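PDB 4HZI: ABC transporter ATP-binding protein from Leptospira interrogans serovar Copenhageni, which probably binds and hydrolyses ATP as the ATPase subunit of an orphan ABC transporter involved in manganese utilization and tolerance. Local coordinates for residues 66-71 with 270-275; 197-202 with 229-234. All blocks are in the same frame, centred on the assembly; numbering follows the deposited sequence.

In the fold
Both contacts start from the mixed central sheet of the nucleotide-binding domain, in which strands 62-67 and 227-231 are neighbours, and they meet where Gly-67 N probably donates a hydrogen bond to Thr-231 O, 3.1 Å away. Contact 2 lies near the middle of the chain, its centre about 7 Å from the chain centre, and pairs two parallel strands through backbone bonds, aromatic packing and a histidine-carboxylate bond. Contact 1, about 19 Å out, ties the start of the probable Walker A loop to the end of helix 264-271; its leucines and tyrosine are buried, but its salt bridge reaches an exposed aspartate. Each contact also touches the second subunit.

Contact 1: 66-71 with 270-275; sequences LGRNGA and LYDIPL. With SO4 (sulfate ion), chain C.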
ATOM      1  N   LEU A  66       4.555  -5.507  13.609  1.00 23.60           N
ATOM      2  CA  LEU A  66       3.264  -5.164  13.013  1.00 19.67           C
ATOM      3  C   LEU A  66       2.721  -3.940  13.741  1.00 22.69           C
ATOM      4  O   LEU A  66       2.593  -3.930  14.976  1.00 22.39           O
ATOM      5  CB  LEU A  66       2.259  -6.294  13.121  1.00 23.14           C
ATOM      6  CG  LEU A  66       0.858  -6.064  12.550  1.00 21.11           C
ATOM      7  CD1 LEU A  66       0.834  -5.947  11.021  1.00 21.11           C
ATOM      8  CD2 LEU A  66      -0.143  -7.141  12.952  1.00 26.20           C
ATOM      9  N   GLY A  67       2.477  -2.872  12.990  1.00 22.42           N
ATOM     10  CA  GLY A  67       1.993  -1.667  13.653  1.00 24.38           C
ATOM     11  C   GLY A  67       1.022  -0.913  12.798  1.00 22.18           C
ATOM     12  O   GLY A  67       1.046  -1.042  11.612  1.00 24.81           O
ATOM     13  N   ARG A  68       0.148  -0.143  13.418  1.00 21.61           N
ATOM     14  CA  ARG A  68      -0.717   0.801  12.719  1.00 27.48           C
ATOM     15  C   ARG A  68       0.074   1.879  12.004  1.00 29.15           C
ATOM     16  O   ARG A  68       1.225   2.149  12.348  1.00 23.55           O
ATOM     17  CB  ARG A  68      -1.654   1.473  13.725  1.00 34.57           C
ATOM     18  CG  ARG A  68      -2.402   0.507  14.652  1.00 39.42           C
ATOM     19  CD  ARG A  68      -3.736   0.138  14.100  1.00 37.87           C
ATOM     20  NE  ARG A  68      -4.526   1.338  13.986  1.00 34.01           N
ATOM     21  CZ  ARG A  68      -5.356   1.819  14.912  1.00 40.35           C
ATOM     22  NH1 ARG A  68      -5.545   1.201  16.099  1.00 37.33           N
ATOM     23  NH2 ARG A  68      -6.014   2.950  14.636  1.00 33.02           N
ATOM     24  N   ASN A  69      -0.506   2.544  11.004  1.00 32.32           N
ATOM     25  CA  ASN A  69       0.263   3.703  10.494  1.00 35.48           C
ATOM     26  C   ASN A  69       0.289   4.778  11.569  1.00 26.03           C
ATOM     27  O   ASN A  69      -0.589   4.888  12.437  1.00 27.50           O
ATOM     28  CB  ASN A  69      -0.175   4.265   9.149  1.00 44.95           C
ATOM     29  CG  ASN A  69       0.141   3.329   7.996  1.00 46.89           C
ATOM     30  OD1 ASN A  69       1.283   2.735   7.843  1.00 29.24           O
ATOM     31  ND2 ASN A  69      -0.884   3.150   7.179  1.00 46.39           N
ATOM     32  N   GLY A  70       1.448   5.386  11.642  1.00 29.36           N
ATOM     33  CA  GLY A  70       1.772   6.354  12.684  1.00 27.21           C
ATOM     34  C   GLY A  70       2.202   5.765  14.007  1.00 29.82           C
ATOM     35  O   GLY A  70       2.422   6.520  14.964  1.00 28.50           O
ATOM     36  N   ALA A  71       2.435   4.446  14.095  1.00 23.31           N
ATOM     37  CA  ALA A  71       2.785   3.827  15.368  1.00 21.84           C
ATOM     38  C   ALA A  71       4.207   4.061  15.806  1.00 22.00           C
ATOM     39  O   ALA A  71       4.555   3.746  16.925  1.00 24.87           O
ATOM     40  CB  ALA A  71       2.522   2.285  15.330  1.00 21.58           C
ATOM     41  N   LEU A 270      -4.813  -4.127  19.152  1.00 27.18           N
ATOM     42  CA  LEU A 270      -3.988  -3.328  18.270  1.00 24.87           C
ATOM     43  C   LEU A 270      -4.840  -2.397  17.339  1.00 22.44           C
ATOM     44  O   LEU A 270      -4.485  -1.271  17.110  1.00 28.30           O
ATOM     45  CB  LEU A 270      -3.129  -4.264  17.399  1.00 25.61           C
ATOM     46  CG  LEU A 270      -2.198  -3.622  16.411  1.00 26.93           C
ATOM     47  CD1 LEU A 270      -1.167  -2.752  17.096  1.00 27.18           C
ATOM     48  CD2 LEU A 270      -1.532  -4.697  15.564  1.00 32.21           C
ATOM     49  N   TYR A 271      -5.880  -2.955  16.775  1.00 28.03           N
ATOM     50  CA  TYR A 271      -6.618  -2.331  15.699  1.00 29.07           C
ATOM     51  C   TYR A 271      -7.889  -1.629  16.208  1.00 33.45           C
ATOM     52  O   TYR A 271      -8.506  -0.858  15.457  1.00 35.38           O
ATOM     53  CB  TYR A 271      -6.961  -3.372  14.648  1.00 31.87           C
ATOM     54  CG  TYR A 271      -5.766  -3.708  13.805  1.00 29.22           C
ATOM     55  CD1 TYR A 271      -5.215  -2.776  12.952  1.00 27.69           C
ATOM     56  CD2 TYR A 271      -5.146  -4.944  13.902  1.00 28.33           C
ATOM     57  CE1 TYR A 271      -4.102  -3.039  12.201  1.00 24.44           C
ATOM     58  CE2 TYR A 271      -4.041  -5.230  13.124  1.00 25.69           C
ATOM     59  CZ  TYR A 271      -3.521  -4.292  12.252  1.00 24.79           C
ATOM     60  OH  TYR A 271      -2.385  -4.609  11.491  1.00 26.38           O
ATOM     61  N   ASP A 272      -8.269  -1.885  17.460  1.00 32.77           N
ATOM     62  CA  ASP A 272      -9.442  -1.216  18.079  1.00 36.51           C
ATOM     63  C   ASP A 272     -10.809  -1.542  17.451  1.00 38.88           C
ATOM     64  O   ASP A 272     -11.768  -0.780  17.603  1.00 44.58           O
ATOM     65  CB  ASP A 272      -9.224   0.304  18.070  1.00 33.59           C
ATOM     66  CG  ASP A 272      -8.069   0.745  18.939  1.00 40.45           C
ATOM     67  OD1 ASP A 272      -7.870   0.198  20.056  1.00 42.48           O
ATOM     68  OD2 ASP A 272      -7.357   1.675  18.516  1.00 40.03           O
ATOM     69  N   ILE A 273     -10.918  -2.673  16.767  1.00 33.38           N
ATOM     70  CA  ILE A 273     -12.165  -3.110  16.200  1.00 32.10           C
ATOM     71  C   ILE A 273     -12.281  -4.597  16.237  1.00 29.45           C
ATOM     72  O   ILE A 273     -11.265  -5.293  16.276  1.00 33.38           O
ATOM     73  CB  ILE A 273     -12.315  -2.679  14.698  1.00 36.82           C
ATOM     74  CG1 ILE A 273     -11.089  -3.069  13.878  1.00 39.72           C
ATOM     75  CG2 ILE A 273     -12.503  -1.195  14.599  1.00 38.03           C
ATOM     76  CD1 ILE A 273     -11.314  -2.953  12.388  1.00 47.24           C
ATOM     77  N   PRO A 274     -13.525  -5.099  16.212  1.00 35.19           N
ATOM     78  CA  PRO A 274     -13.719  -6.509  16.147  1.00 40.25           C
ATOM     79  C   PRO A 274     -13.182  -7.072  14.831  1.00 38.86           C
ATOM     80  O   PRO A 274     -13.390  -6.474  13.747  1.00 34.55           O
ATOM     81  CB  PRO A 274     -15.238  -6.682  16.342  1.00 36.57           C
ATOM     82  CG  PRO A 274     -15.718  -5.402  16.925  1.00 43.43           C
ATOM     83  CD  PRO A 274     -14.806  -4.365  16.357  1.00 41.99           C
ATOM     84  N   LEU A 275     -12.471  -8.190  14.955  1.00 36.10           N
ATOM     85  CA  LEU A 275     -11.771  -8.828  13.855  1.00 34.84           C
ATOM     86  C   LEU A 275     -12.040 -10.305  13.793  1.00 39.20           C
ATOM     87  O   LEU A 275     -12.268 -10.974  14.803  1.00 37.04           O
ATOM     88  CB  LEU A 275     -10.256  -8.663  14.026  1.00 36.08           C
ATOM     89  CG  LEU A 275      -9.730  -7.242  14.041  1.00 35.75           C
ATOM     90  CD1 LEU A 275      -8.288  -7.183  14.508  1.00 36.19           C
ATOM     91  CD2 LEU A 275      -9.858  -6.604  12.669  1.00 36.26           C
TER
HETATM   92  S   SO4 C 301       4.941   4.544  11.285  1.00 31.84           S
HETATM   93  O1  SO4 C 301       5.074   5.648  12.271  1.00 27.78           O
HETATM   94  O2  SO4 C 301       4.553   3.339  12.057  1.00 25.44           O
HETATM   95  O3  SO4 C 301       6.232   4.232  10.673  1.00 30.34           O
HETATM   96  O4  SO4 C 301       3.922   4.970  10.380  1.00 34.50           O
HETATM   97  O   HOH W   1      -7.938   3.488  16.807  1.00 43.82           O
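Arg-68 NH1 is held by two acceptors at once, the carbonyl oxygen Leu-270 O at 2.9 Å and the carboxylate oxygen Asp-272 OD2 at 3.1 Å. Arg-68 opens the loop that, with strand 62-67 and the following helix, fits a P-loop (Walker A motif); Gly-70 N, within a type II turn from Arg-68 to Ala-71, binds a sulfate ion, probably from the crystallisation liquor. The guanidinium directs both bonds within its own plane. Leu-270 O receives its N-H on a lone pair, whereas Asp-272 OD2 is approached from above the carboxylate, whose plane stands 85° to the guanidinium. A water bridges Arg-68 NH2 and Asp-272 OD2, and Asp-272 OD1 forms a salt bridge with Lys-248. Bends at chi2 and chi3 carry the arginine chain past Tyr-271 in the opposite direction, with Arg-68 CD 3.5 Å from Tyr-271 CD1. Deeper in, with chi1 at 179° the Leu-66 chain extends away from its own N, bringing both methyls to the helix end: Leu-66 CD2 packs 3.8 Å from Leu-270 CD2, and Leu-66 CD1 lies 3.5 Å from Tyr-271 OH.

Contact 2: 197-202 with 229-234; sequences MDEPCS and YITHRP
Tyr-229 and Pro-200 meet obliquely, Pro-200 CD lying over one face of the phenol ring, displaced toward the rim, and Pro-200 CG 3.5 Å from Tyr-229 CE2. The ring reaches this place because Tyr-229 CG is anti to the backbone nitrogen (chi1 -169°), which sends the phenol along the sheet toward the turn after strand 194-198. Cys-201 SG approaches its far end, 3.4 Å from Tyr-229 OH. At the other end, Met-197 CB packs 4.2 Å from Tyr-229 CD2 and its sulfur makes an oblique Met-aromatic contact. Helix 206-222 covers this side through Leu-213 on Tyr-229 and Phe-212 on Pro-200.

Ile-230 points to the opposite face of the sheet, with Asp-198. These side chains cross at a slant, Ile-230 CG2 lying 3.8 Å from Asp-198 OD1, and both touch Val-77 of helix 73-80. Between the two layers the backbones pair in parallel: Ile-230 N donates to Met-197 O at 2.8 Å, almost straight, and Glu-199 N donates to Ile-230 O at 2.8 Å with a more bent angle of 137°.

Beyond the paired strands, Glu-199 bends at chi2 and crosses His-232 at about a right angle. His-232 ND1 gives its hydrogen, in the ring plane, to the syn side of Glu-199 OE2 at 3.1 Å, though carboxylate and imidazole planes are turned 54° apart. Thr-231 OG1 accepts from Arg-233 N in an ST turn and also bonds Glu-236. The strands belong to the beta-alpha-beta unit 194-198, 206-222 and 227-231; acidic residues at and just after the end of one strand, with a histidine just past the end of its neighbour, are consistent with the Walker B and H-loop (switch) region of an ABC ATPase.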
ATOM      1  N   MET A 197      13.800  -5.707   6.875  1.00 24.43           N
ATOM      2  CA  MET A 197      12.984  -5.494   5.697  1.00 23.23           C
ATOM      3  C   MET A 197      11.819  -4.560   6.058  1.00 25.50           C
ATOM      4  O   MET A 197      10.864  -4.939   6.720  1.00 23.37           O
ATOM      5  CB  MET A 197      12.457  -6.800   5.141  1.00 25.38           C
ATOM      6  CG  MET A 197      13.584  -7.622   4.536  1.00 30.20           C
ATOM      7  SD  MET A 197      12.942  -9.147   3.907  1.00 34.77           S
ATOM      8  CE  MET A 197      13.276 -10.134   5.356  1.00 30.53           C
ATOM      9  N   ASP A 198      11.953  -3.318   5.632  1.00 24.42           N
ATOM     10  CA  ASP A 198      11.062  -2.245   6.018  1.00 27.39           C
ATOM     11  C   ASP A 198       9.978  -2.056   4.956  1.00 25.95           C
ATOM     12  O   ASP A 198      10.231  -1.409   3.932  1.00 26.65           O
ATOM     13  CB  ASP A 198      11.921  -0.969   6.176  1.00 29.61           C
ATOM     14  CG  ASP A 198      11.150   0.213   6.748  1.00 39.08           C
ATOM     15  OD1 ASP A 198       9.987   0.040   7.183  1.00 35.94           O
ATOM     16  OD2 ASP A 198      11.745   1.327   6.762  1.00 43.53           O
ATOM     17  N   GLU A 199       8.818  -2.687   5.143  1.00 23.69           N
ATOM     18  CA  GLU A 199       7.680  -2.550   4.228  1.00 26.06           C
ATOM     19  C   GLU A 199       8.080  -3.012   2.803  1.00 27.26           C
ATOM     20  O   GLU A 199       7.840  -2.289   1.834  1.00 25.43           O
ATOM     21  CB  GLU A 199       7.250  -1.075   4.182  1.00 30.01           C
ATOM     22  CG  GLU A 199       6.676  -0.595   5.506  1.00 33.14           C
ATOM     23  CD  GLU A 199       5.220  -0.995   5.681  1.00 43.16           C
ATOM     24  OE1 GLU A 199       4.703  -1.775   4.832  1.00 44.32           O
ATOM     25  OE2 GLU A 199       4.587  -0.538   6.660  1.00 36.89           O
ATOM     26  N   PRO A 200       8.770  -4.163   2.692  1.00 25.11           N
ATOM     27  CA  PRO A 200       9.299  -4.607   1.409  1.00 30.04           C
ATOM     28  C   PRO A 200       8.215  -4.876   0.365  1.00 29.87           C
ATOM     29  O   PRO A 200       8.548  -4.883  -0.820  1.00 34.53           O
ATOM     30  CB  PRO A 200       9.986  -5.917   1.759  1.00 28.81           C
ATOM     31  CG  PRO A 200       9.179  -6.443   2.886  1.00 29.25           C
ATOM     32  CD  PRO A 200       8.916  -5.207   3.713  1.00 29.11           C
ATOM     33  N   CYS A 201       6.945  -5.050   0.759  1.00 22.70           N
ATOM     34  CA  CYS A 201       5.892  -5.262  -0.254  1.00 23.81           C
ATOM     35  C   CYS A 201       5.240  -3.965  -0.756  1.00 27.85           C
ATOM     36  O   CYS A 201       4.244  -4.010  -1.489  1.00 26.96           O
ATOM     37  CB  CYS A 201       4.835  -6.216   0.230  1.00 27.37           C
ATOM     38  SG  CYS A 201       5.505  -7.889   0.439  1.00 30.54           S
ATOM     39  N   SER A 202       5.788  -2.825  -0.344  1.00 30.94           N
ATOM     40  CA  SER A 202       5.320  -1.537  -0.807  1.00 32.46           C
ATOM     41  C   SER A 202       5.339  -1.496  -2.346  1.00 31.62           C
ATOM     42  O   SER A 202       6.308  -1.992  -2.984  1.00 30.12           O
ATOM     43  CB  SER A 202       6.169  -0.398  -0.209  1.00 32.65           C
ATOM     44  OG  SER A 202       7.530  -0.441  -0.653  1.00 33.04           O
ATOM     45  N   TYR A 229      10.994  -7.940  10.039  1.00 20.87           N
ATOM     46  CA  TYR A 229      10.098  -7.603   8.941  1.00 21.22           C
ATOM     47  C   TYR A 229       9.088  -6.606   9.461  1.00 24.38           C
ATOM     48  O   TYR A 229       8.334  -6.881  10.410  1.00 26.81           O
ATOM     49  CB  TYR A 229       9.400  -8.867   8.486  1.00 21.86           C
ATOM     50  CG  TYR A 229       8.621  -8.819   7.189  1.00 21.40           C
ATOM     51  CD1 TYR A 229       7.307  -8.330   7.146  1.00 24.39           C
ATOM     52  CD2 TYR A 229       9.170  -9.298   5.996  1.00 25.04           C
ATOM     53  CE1 TYR A 229       6.591  -8.321   5.957  1.00 27.78           C
ATOM     54  CE2 TYR A 229       8.445  -9.292   4.814  1.00 23.04           C
ATOM     55  CZ  TYR A 229       7.181  -8.774   4.790  1.00 28.56           C
ATOM     56  OH  TYR A 229       6.475  -8.768   3.616  1.00 31.11           O
ATOM     57  N   ILE A 230       9.039  -5.450   8.828  1.00 20.75           N
ATOM     58  CA  ILE A 230       8.159  -4.368   9.280  1.00 20.45           C
ATOM     59  C   ILE A 230       7.018  -4.149   8.310  1.00 21.97           C
ATOM     60  O   ILE A 230       7.227  -3.928   7.119  1.00 22.40           O
ATOM     61  CB  ILE A 230       8.990  -3.080   9.405  1.00 22.42           C
ATOM     62  CG1 ILE A 230      10.130  -3.325  10.435  1.00 27.98           C
ATOM     63  CG2 ILE A 230       8.129  -1.895   9.889  1.00 25.28           C
ATOM     64  CD1 ILE A 230      11.424  -2.995   9.879  1.00 36.30           C
ATOM     65  N   THR A 231       5.794  -4.175   8.837  1.00 20.32           N
ATOM     66  CA  THR A 231       4.599  -4.051   8.035  1.00 20.44           C
ATOM     67  C   THR A 231       3.429  -3.483   8.825  1.00 21.14           C
ATOM     68  O   THR A 231       3.401  -3.512  10.070  1.00 22.05           O
ATOM     69  CB  THR A 231       4.198  -5.417   7.402  1.00 22.05           C
ATOM     70  OG1 THR A 231       3.113  -5.234   6.503  1.00 25.90           O
ATOM     71  CG2 THR A 231       3.815  -6.403   8.447  1.00 24.73           C
ATOM     72  N   HIS A 232       2.464  -2.966   8.070  1.00 21.06           N
ATOM     73  CA  HIS A 232       1.136  -2.653   8.599  1.00 24.37           C
ATOM     74  C   HIS A 232       0.068  -3.562   8.036  1.00 26.45           C
ATOM     75  O   HIS A 232      -1.095  -3.397   8.351  1.00 29.03           O
ATOM     76  CB  HIS A 232       0.757  -1.187   8.429  1.00 23.77           C
ATOM     77  CG  HIS A 232       0.517  -0.770   7.015  1.00 24.27           C
ATOM     78  ND1 HIS A 232       1.546  -0.350   6.208  1.00 27.44           N
ATOM     79  CD2 HIS A 232      -0.618  -0.625   6.287  1.00 31.80           C
ATOM     80  CE1 HIS A 232       1.067  -0.001   5.025  1.00 32.36           C
ATOM     81  NE2 HIS A 232      -0.237  -0.175   5.037  1.00 28.53           N
ATOM     82  N   ARG A 233       0.456  -4.582   7.265  1.00 23.11           N
ATOM     83  CA  ARG A 233      -0.522  -5.461   6.629  1.00 24.22           C
ATOM     84  C   ARG A 233      -0.254  -6.924   6.921  1.00 25.50           C
ATOM     85  O   ARG A 233       0.660  -7.495   6.329  1.00 27.62           O
ATOM     86  CB  ARG A 233      -0.482  -5.287   5.110  1.00 27.97           C
ATOM     87  CG  ARG A 233      -1.027  -3.958   4.635  1.00 31.32           C
ATOM     88  CD  ARG A 233      -1.186  -4.020   3.111  1.00 39.29           C
ATOM     89  NE  ARG A 233      -1.293  -2.668   2.606  1.00 50.84           N
ATOM     90  CZ  ARG A 233      -2.428  -2.042   2.305  1.00 57.89           C
ATOM     91  NH1 ARG A 233      -3.622  -2.650   2.384  1.00 52.33           N
ATOM     92  NH2 ARG A 233      -2.357  -0.781   1.894  1.00 68.42           N
ATOM     93  N   PRO A 234      -1.084  -7.551   7.765  1.00 25.74           N
ATOM     94  CA  PRO A 234      -0.832  -8.933   8.156  1.00 29.02           C
ATOM     95  C   PRO A 234      -0.705  -9.893   6.992  1.00 30.48           C
ATOM     96  O   PRO A 234       0.099 -10.845   7.078  1.00 26.52           O
ATOM     97  CB  PRO A 234      -2.051  -9.263   9.012  1.00 30.16           C
ATOM     98  CG  PRO A 234      -2.342  -7.990   9.672  1.00 30.45           C
ATOM     99  CD  PRO A 234      -2.154  -6.966   8.600  1.00 27.95           C
TER